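Local coordinates for protein 3,4-dihydroxybenzoate decarboxylase (Enterobacter cloacae, PDB 5NY5) that catalyses the decarboxylation of 3,4-dihydroxybenzoate and, in reverse, the para-carboxylation of catechols, using a prenylated flavin cofactor, at residues I264-L269 and A308-N313; L368-R373 and D462-W467. All blocks are in the same frame, centred on the assembly; numbering follows the deposited sequence.

Interaction 1 of 2, residues I264-L269 and A308-N313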
ATOM      1  N   ILE A 264     -23.197 -50.289  15.059  1.00 66.11           N
ATOM      2  CA  ILE A 264     -24.310 -49.349  15.039  1.00 66.92           C
ATOM      3  C   ILE A 264     -24.595 -48.915  16.468  1.00 67.96           C
ATOM      4  O   ILE A 264     -24.631 -49.745  17.382  1.00 68.90           O
ATOM      5  CB  ILE A 264     -25.578 -49.967  14.413  1.00 68.22           C
ATOM      6  CG1 ILE A 264     -25.274 -50.538  13.030  1.00 67.38           C
ATOM      7  CG2 ILE A 264     -26.689 -48.930  14.328  1.00 69.12           C
ATOM      8  CD1 ILE A 264     -24.876 -49.497  12.031  1.00 66.04           C
ATOM      9  N   ILE A 265     -24.794 -47.617  16.661  1.00 67.90           N
ATOM     10  CA  ILE A 265     -25.255 -47.071  17.930  1.00 69.16           C
ATOM     11  C   ILE A 265     -26.627 -46.461  17.691  1.00 70.48           C
ATOM     12  O   ILE A 265     -26.762 -45.497  16.927  1.00 69.90           O
ATOM     13  CB  ILE A 265     -24.279 -46.032  18.499  1.00 68.22           C
ATOM     14  CG1 ILE A 265     -22.893 -46.644  18.681  1.00 67.01           C
ATOM     15  CG2 ILE A 265     -24.790 -45.497  19.823  1.00 69.72           C
ATOM     16  CD1 ILE A 265     -21.878 -45.683  19.259  1.00 66.19           C
ATOM     17  N   GLU A 266     -27.647 -47.033  18.322  1.00 72.34           N
ATOM     18  CA  GLU A 266     -29.012 -46.528  18.229  1.00 73.94           C
ATOM     19  C   GLU A 266     -29.312 -45.708  19.474  1.00 75.14           C
ATOM     20  O   GLU A 266     -29.258 -46.229  20.593  1.00 76.07           O
ATOM     21  CB  GLU A 266     -30.014 -47.671  18.083  1.00 75.46           C
ATOM     22  CG  GLU A 266     -29.870 -48.471  16.801  1.00 74.59           C
ATOM     23  CD  GLU A 266     -30.912 -49.564  16.680  1.00 76.29           C
ATOM     24  OE1 GLU A 266     -31.822 -49.618  17.534  1.00 78.17           O
ATOM     25  OE2 GLU A 266     -30.822 -50.369  15.731  1.00 75.83           O
ATOM     26  N   GLY A 267     -29.627 -44.430  19.281  1.00 75.23           N
ATOM     27  CA  GLY A 267     -29.889 -43.552  20.399  1.00 76.42           C
ATOM     28  C   GLY A 267     -30.874 -42.466  20.028  1.00 77.46           C
ATOM     29  O   GLY A 267     -31.394 -42.418  18.912  1.00 77.32           O
ATOM     30  N   GLU A 268     -31.124 -41.585  20.992  1.00 78.63           N
ATOM     31  CA  GLU A 268     -32.030 -40.463  20.816  1.00 81.93           C
ATOM     32  C   GLU A 268     -31.398 -39.204  21.385  1.00 79.49           C
ATOM     33  O   GLU A 268     -30.675 -39.249  22.384  1.00 79.34           O
ATOM     34  CB  GLU A 268     -33.382 -40.719  21.496  1.00 84.58           C
ATOM     35  CG  GLU A 268     -34.190 -41.839  20.869  1.00 83.83           C
ATOM     36  CD  GLU A 268     -35.391 -42.227  21.705  1.00 86.00           C
ATOM     37  OE1 GLU A 268     -36.119 -43.159  21.304  1.00 86.88           O
ATOM     38  OE2 GLU A 268     -35.605 -41.602  22.765  1.00 87.36           O
ATOM     39  N   LEU A 269     -31.674 -38.078  20.734  1.00 79.45           N
ATOM     40  CA  LEU A 269     -31.227 -36.775  21.217  1.00 79.39           C
ATOM     41  C   LEU A 269     -32.236 -36.265  22.239  1.00 82.01           C
ATOM     42  O   LEU A 269     -33.375 -35.939  21.889  1.00 83.57           O
ATOM     43  CB  LEU A 269     -31.070 -35.804  20.052  1.00 78.29           C
ATOM     44  CG  LEU A 269     -29.859 -36.044  19.148  1.00 75.67           C
ATOM     45  CD1 LEU A 269     -30.143 -35.593  17.727  1.00 75.03           C
ATOM     46  CD2 LEU A 269     -28.643 -35.320  19.698  1.00 74.52           C
ATOM     47  N   ALA A 308     -29.646 -48.974  22.080  1.00 78.48           N
ATOM     48  CA  ALA A 308     -29.078 -50.268  21.741  1.00 77.81           C
ATOM     49  C   ALA A 308     -27.786 -50.061  20.969  1.00 75.44           C
ATOM     50  O   ALA A 308     -27.649 -49.103  20.205  1.00 74.34           O
ATOM     51  CB  ALA A 308     -30.053 -51.115  20.919  1.00 83.42           C
ATOM     52  N   VAL A 309     -26.837 -50.967  21.184  1.00 74.77           N
ATOM     53  CA  VAL A 309     -25.622 -51.042  20.383  1.00 72.72           C
ATOM     54  C   VAL A 309     -25.699 -52.311  19.549  1.00 72.67           C
ATOM     55  O   VAL A 309     -26.143 -53.358  20.032  1.00 74.02           O
ATOM     56  CB  VAL A 309     -24.351 -51.023  21.252  1.00 72.02           C
ATOM     57  CG1 VAL A 309     -23.111 -50.951  20.379  1.00 69.97           C
ATOM     58  CG2 VAL A 309     -24.390 -49.850  22.209  1.00 72.47           C
ATOM     59  N   THR A 310     -25.270 -52.214  18.295  1.00 71.23           N
ATOM     60  CA  THR A 310     -25.498 -53.261  17.311  1.00 71.29           C
ATOM     61  C   THR A 310     -24.245 -53.426  16.466  1.00 69.47           C
ATOM     62  O   THR A 310     -23.755 -52.453  15.887  1.00 72.49           O
ATOM     63  CB  THR A 310     -26.714 -52.909  16.444  1.00 71.98           C
ATOM     64  OG1 THR A 310     -27.912 -53.356  17.093  1.00 74.04           O
ATOM     65  CG2 THR A 310     -26.622 -53.527  15.076  1.00 71.36           C
HETATM   66  N   MSE A 311     -23.724 -54.649  16.407  1.00 69.53           N
HETATM   67  CA  MSE A 311     -22.474 -54.907  15.697  1.00 68.01           C
HETATM   68  C   MSE A 311     -22.399 -56.331  15.151  1.00 68.48           C
HETATM   69  O   MSE A 311     -23.116 -57.217  15.608  1.00 69.99           O
HETATM   70  CB  MSE A 311     -21.283 -54.633  16.614  1.00 67.29           C
HETATM   71  CG  MSE A 311     -21.303 -55.403  17.922  1.00 68.61           C
HETATM   72 SE   MSE A 311     -19.905 -54.803  19.146  1.00 71.38          SE
HETATM   73  CE  MSE A 311     -18.722 -56.348  19.053  1.00 77.01           C
ATOM     74  N   ARG A 312     -21.540 -56.541  14.156  1.00 67.29           N
ATOM     75  CA  ARG A 312     -21.337 -57.878  13.630  1.00 67.74           C
ATOM     76  C   ARG A 312     -20.331 -58.640  14.488  1.00 67.85           C
ATOM     77  O   ARG A 312     -19.730 -58.101  15.422  1.00 67.46           O
ATOM     78  CB  ARG A 312     -20.874 -57.836  12.173  1.00 66.66           C
ATOM     79  CG  ARG A 312     -20.238 -56.544  11.714  1.00 65.03           C
ATOM     80  CD  ARG A 312     -19.475 -56.769  10.413  1.00 64.07           C
ATOM     81  NE  ARG A 312     -20.223 -56.387   9.218  1.00 64.04           N
ATOM     82  CZ  ARG A 312     -19.934 -56.810   7.989  1.00 63.76           C
ATOM     83  NH1 ARG A 312     -20.658 -56.405   6.955  1.00 63.86           N
ATOM     84  NH2 ARG A 312     -18.927 -57.651   7.794  1.00 63.50           N
ATOM     85  N   ASN A 313     -20.164 -59.921  14.163  1.00 68.51           N
ATOM     86  CA  ASN A 313     -19.235 -60.771  14.896  1.00 68.82           C
ATOM     87  C   ASN A 313     -17.810 -60.267  14.723  1.00 67.28           C
ATOM     88  O   ASN A 313     -17.338 -60.080  13.598  1.00 66.26           O
ATOM     89  CB  ASN A 313     -19.348 -62.216  14.413  1.00 69.86           C
ATOM     90  CG  ASN A 313     -20.669 -62.857  14.786  1.00 71.64           C
ATOM     91  OD1 ASN A 313     -21.348 -62.413  15.710  1.00 72.30           O
ATOM     92  ND2 ASN A 313     -21.038 -63.914  14.071  1.00 72.54           N
TER

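Interaction 2 of 2, residues L368-R373 and D462-W467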
ATOM      1  N   LEU A 368      -4.692 -24.081  -7.652  1.00 36.81           N
ATOM      2  CA  LEU A 368      -5.399 -24.111  -8.922  1.00 37.10           C
ATOM      3  C   LEU A 368      -4.400 -24.192 -10.063  1.00 37.24           C
ATOM      4  O   LEU A 368      -3.467 -23.386 -10.137  1.00 46.19           O
ATOM      5  CB  LEU A 368      -6.299 -22.886  -9.084  1.00 36.87           C
ATOM      6  CG  LEU A 368      -7.737 -23.027  -8.578  1.00 37.50           C
ATOM      7  CD1 LEU A 368      -7.788 -23.285  -7.082  1.00 36.95           C
ATOM      8  CD2 LEU A 368      -8.544 -21.789  -8.934  1.00 36.98           C
ATOM      9  N   GLN A 369      -4.599 -25.162 -10.946  1.00 37.78           N
ATOM     10  CA  GLN A 369      -3.746 -25.373 -12.108  1.00 38.07           C
ATOM     11  C   GLN A 369      -4.527 -24.945 -13.339  1.00 38.33           C
ATOM     12  O   GLN A 369      -5.512 -25.592 -13.711  1.00 42.19           O
ATOM     13  CB  GLN A 369      -3.316 -26.832 -12.210  1.00 38.59           C
ATOM     14  CG  GLN A 369      -2.245 -27.087 -13.246  1.00 38.93           C
ATOM     15  CD  GLN A 369      -1.915 -28.554 -13.375  1.00 39.53           C
ATOM     16  OE1 GLN A 369      -2.809 -29.387 -13.505  1.00 39.92           O
ATOM     17  NE2 GLN A 369      -0.629 -28.883 -13.330  1.00 39.69           N
ATOM     18  N   VAL A 370      -4.095 -23.855 -13.966  1.00 38.15           N
ATOM     19  CA  VAL A 370      -4.767 -23.319 -15.139  1.00 38.45           C
ATOM     20  C   VAL A 370      -3.816 -23.398 -16.321  1.00 38.84           C
ATOM     21  O   VAL A 370      -2.606 -23.579 -16.172  1.00 38.78           O
ATOM     22  CB  VAL A 370      -5.246 -21.870 -14.926  1.00 38.04           C
ATOM     23  CG1 VAL A 370      -6.213 -21.803 -13.759  1.00 37.76           C
ATOM     24  CG2 VAL A 370      -4.060 -20.950 -14.694  1.00 37.62           C
ATOM     25  N   LYS A 371      -4.386 -23.257 -17.515  1.00 39.33           N
ATOM     26  CA  LYS A 371      -3.625 -23.272 -18.758  1.00 39.82           C
ATOM     27  C   LYS A 371      -4.075 -22.093 -19.607  1.00 39.96           C
ATOM     28  O   LYS A 371      -5.203 -22.079 -20.107  1.00 42.11           O
ATOM     29  CB  LYS A 371      -3.816 -24.589 -19.509  1.00 40.55           C
ATOM     30  CG  LYS A 371      -3.058 -24.673 -20.823  1.00 41.17           C
ATOM     31  CD  LYS A 371      -3.362 -25.979 -21.546  1.00 41.95           C
ATOM     32  CE  LYS A 371      -2.571 -26.100 -22.838  1.00 44.73           C
ATOM     33  NZ  LYS A 371      -2.993 -27.289 -23.630  1.00 49.60           N
ATOM     34  N   LYS A 372      -3.203 -21.103 -19.766  1.00 39.76           N
ATOM     35  CA  LYS A 372      -3.490 -19.984 -20.650  1.00 40.01           C
ATOM     36  C   LYS A 372      -3.274 -20.426 -22.091  1.00 40.86           C
ATOM     37  O   LYS A 372      -2.152 -20.764 -22.487  1.00 41.13           O
ATOM     38  CB  LYS A 372      -2.617 -18.783 -20.297  1.00 39.59           C
ATOM     39  CG  LYS A 372      -2.927 -18.200 -18.930  1.00 38.82           C
ATOM     40  CD  LYS A 372      -1.938 -17.115 -18.550  1.00 38.49           C
ATOM     41  CE  LYS A 372      -2.142 -16.669 -17.117  1.00 37.77           C
ATOM     42  NZ  LYS A 372      -1.037 -15.786 -16.666  1.00 37.52           N
ATOM     43  N   ARG A 373      -4.352 -20.437 -22.869  1.00 41.39           N
ATOM     44  CA  ARG A 373      -4.323 -20.929 -24.236  1.00 42.30           C
ATOM     45  C   ARG A 373      -4.298 -19.816 -25.271  1.00 42.77           C
ATOM     46  O   ARG A 373      -3.928 -20.067 -26.423  1.00 44.01           O
ATOM     47  CB  ARG A 373      -5.544 -21.820 -24.485  1.00 42.78           C
ATOM     48  CG  ARG A 373      -5.837 -22.773 -23.340  1.00 42.34           C
ATOM     49  CD  ARG A 373      -7.325 -23.024 -23.185  1.00 43.21           C
ATOM     50  NE  ARG A 373      -8.041 -21.835 -22.728  1.00 46.43           N
ATOM     51  CZ  ARG A 373      -9.350 -21.794 -22.501  1.00 50.93           C
ATOM     52  NH1 ARG A 373     -10.090 -22.877 -22.693  1.00 60.97           N
ATOM     53  NH2 ARG A 373      -9.922 -20.673 -22.085  1.00 49.07           N
ATOM     54  N   ASP A 462      -0.554 -15.246  -7.303  1.00 34.71           N
ATOM     55  CA  ASP A 462      -0.586 -15.533  -8.735  1.00 35.01           C
ATOM     56  C   ASP A 462       0.818 -15.926  -9.175  1.00 35.33           C
ATOM     57  O   ASP A 462       1.670 -15.070  -9.420  1.00 35.43           O
ATOM     58  CB  ASP A 462      -1.106 -14.337  -9.522  1.00 34.99           C
ATOM     59  CG  ASP A 462      -1.104 -14.580 -11.020  1.00 35.40           C
ATOM     60  OD1 ASP A 462      -1.117 -13.590 -11.778  1.00 35.53           O
ATOM     61  OD2 ASP A 462      -1.084 -15.755 -11.443  1.00 50.77           O
ATOM     62  N   CYS A 463       1.057 -17.231  -9.286  1.00 35.59           N
ATOM     63  CA  CYS A 463       2.341 -17.754  -9.724  1.00 36.02           C
ATOM     64  C   CYS A 463       2.297 -18.265 -11.153  1.00 36.44           C
ATOM     65  O   CYS A 463       3.118 -19.107 -11.528  1.00 36.88           O
ATOM     66  CB  CYS A 463       2.811 -18.862  -8.785  1.00 36.14           C
ATOM     67  SG  CYS A 463       2.873 -18.348  -7.077  1.00 35.77           S
ATOM     68  N   THR A 464       1.350 -17.785 -11.949  1.00 36.39           N
ATOM     69  CA  THR A 464       1.281 -18.136 -13.357  1.00 36.87           C
ATOM     70  C   THR A 464       2.142 -17.175 -14.163  1.00 37.15           C
ATOM     71  O   THR A 464       2.288 -16.002 -13.819  1.00 36.91           O
ATOM     72  CB  THR A 464      -0.163 -18.105 -13.867  1.00 36.84           C
ATOM     73  OG1 THR A 464      -0.642 -16.755 -13.903  1.00 36.60           O
ATOM     74  CG2 THR A 464      -1.058 -18.921 -12.957  1.00 36.61           C
ATOM     75  N   VAL A 465       2.728 -17.695 -15.228  1.00 37.73           N
ATOM     76  CA  VAL A 465       3.561 -16.865 -16.102  1.00 38.17           C
ATOM     77  C   VAL A 465       2.662 -15.910 -16.877  1.00 38.16           C
ATOM     78  O   VAL A 465       1.665 -16.351 -17.472  1.00 38.27           O
ATOM     79  CB  VAL A 465       4.373 -17.745 -17.049  1.00 38.89           C
ATOM     80  CG1 VAL A 465       5.265 -16.896 -17.934  1.00 39.45           C
ATOM     81  CG2 VAL A 465       5.192 -18.742 -16.264  1.00 38.97           C
ATOM     82  N   PRO A 466       2.949 -14.609 -16.882  1.00 38.12           N
ATOM     83  CA  PRO A 466       2.176 -13.689 -17.721  1.00 38.27           C
ATOM     84  C   PRO A 466       2.191 -14.150 -19.168  1.00 39.00           C
ATOM     85  O   PRO A 466       3.214 -14.614 -19.674  1.00 39.51           O
ATOM     86  CB  PRO A 466       2.902 -12.352 -17.542  1.00 38.31           C
ATOM     87  CG  PRO A 466       3.584 -12.470 -16.229  1.00 37.90           C
ATOM     88  CD  PRO A 466       3.978 -13.910 -16.096  1.00 38.02           C
ATOM     89  N   TRP A 467       1.037 -14.026 -19.828  1.00 39.12           N
ATOM     90  CA  TRP A 467       0.877 -14.568 -21.173  1.00 39.85           C
ATOM     91  C   TRP A 467       1.985 -14.105 -22.109  1.00 40.61           C
ATOM     92  O   TRP A 467       2.503 -14.895 -22.908  1.00 41.17           O
ATOM     93  CB  TRP A 467      -0.487 -14.170 -21.739  1.00 39.99           C
ATOM     94  CG  TRP A 467      -0.576 -14.376 -23.211  1.00 40.88           C
ATOM     95  CD1 TRP A 467      -0.389 -13.438 -24.183  1.00 41.48           C
ATOM     96  CD2 TRP A 467      -0.853 -15.604 -23.886  1.00 41.35           C
ATOM     97  NE1 TRP A 467      -0.541 -14.007 -25.424  1.00 42.30           N
ATOM     98  CE2 TRP A 467      -0.828 -15.337 -25.268  1.00 42.23           C
ATOM     99  CE3 TRP A 467      -1.131 -16.903 -23.457  1.00 41.17           C
ATOM    100  CZ2 TRP A 467      -1.064 -16.319 -26.221  1.00 42.93           C
ATOM    101  CZ3 TRP A 467      -1.363 -17.876 -24.404  1.00 41.86           C
ATOM    102  CH2 TRP A 467      -1.327 -17.580 -25.770  1.00 42.73           C
TER

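Interaction 1 of 2, residues I264-L269 and A308-N313
Thr310 and Ile264 come together through their first torsions. In Thr310 the hydroxyl OG1 lies beside the backbone N (chi1 -86°), which leaves the methyl CG2 opposite that N, while in Ile264 the CG1 branch lies beside its own N and opposite the carbonyl carbon (chi1 -54°). The two side chains run alongside each other in the same direction, and Thr310 CG2 settles 3.8 Å from Ile264 CB and 3.9 Å from Ile264 CG1. This pair belongs to one face of an antiparallel ladder, together with Glu266 and Ala308. The extended Glu266 chain carries OE1 to 4.1 Å from Ala308 CB, a loose van der Waals approach; the carboxylate's own partners are backbone groups, OE1 accepting from Ala252 N and OE2 from Val251 N. Both oxygens of this buried side chain thus have backbone N-H donors, which would be expected to offset part of the cost of burying a charge.

Ile265 and Val309 face the other side of the sheet as a non-hydrogen-bonded pair whose side chains stay apart. Val309 instead turns CG1 to the opposing backbone, 3.6 Å from Ile264 O, the same oxygen that its CA approaches at 3.4 Å in a CA-H...O contact. Ile264 O also accepts from Thr310 N at 2.7 Å. At the next hydrogen-bonded pair, Glu266 N gives a bond to Ala308 O of 2.8 Å, and Ala308 N returns one of 3.1 Å to Glu266 O.

The ladder lies within the Rift-related domain. Strand 263-269 runs between strands 204-210 and 303-311, with Ile265 packing on Ile208, Met210 and Val306. Beyond it, strand 303-311 pairs with strand 120-123, whose Tyr123 and Val121 touch Ala308 and Thr310.

Interaction 2 of 2, residues L368-R373 and D462-W467
Lys372 and Thr464 cross at about a right angle, the lysine reaching over as a chain extended beyond CG whose ammonium group ends beside the threonine hydroxyl. Lys372 NZ donates to Thr464 OG1 at 3.0 Å and to Val465 O at 2.9 Å. It reaches the second acceptor from above the carbonyl plane, 51° out of it, rather than along a lone pair. A salt bridge to Glu378 gives the same ammonium group a third, charged partner.

The hydroxyl of Thr464 sits between its own backbone N and carbonyl carbon (chi1 69°). From there OG1 accepts from the lysine and donates to Asp462 OD2 at 2.7 Å, meeting the syn lone pair of the carboxylate. Thr464 N comes to that oxygen from above the carboxylate plane, at 3.2 Å. Two donors from one residue therefore grip OD2, while Asp462 OD1 is bonded to Gln381. Lys372 NZ remains 5.2 Å from Asp462 OD2, so the hydroxyl links the opposite charges without direct contact.

The threonine's methyl makes the apolar part of the contact: CG2 meets Val370 CG2 at 4.0 Å, the two side chains again crossing nearly perpendicularly. At the far end Trp467 presents the edge of its indole, with CZ3 3.6 Å from Lys372 O, which lies near the ring plane.

Val370 closes a strand and Asp462 another, parallel strands on either side of strand 397-401 in the mixed sheet of the C-terminal part of the chain. Pro466 then packs on Arg451 of a second subunit and Tyr446 of a third. The bond from Thr464 N back to Asp462 OD2, two residues earlier, makes an Asx turn, placed where the chain leaves strand 455-462.

Both contacts are buried, yet they illustrate how place in the fold sets chemistry. Interaction 1 joins two adjacent strands of the antiparallel Rift-related sheet, so backbone bonds carry it and side chains merely line up along the ladder; no other subunit touches it. Interaction 2 joins the end of one strand and the loop that follows it to the loop after another, the two strands not being neighbours in their sheet. Lacking a shared ladder, it relies on a lysine that bonds to a hydroxyl and a backbone carbonyl, with a partly exposed tryptophan at one end and other subunits close by. The two share no element, lie on opposite sides of the chain's centre, and have centres about 51 Å apart.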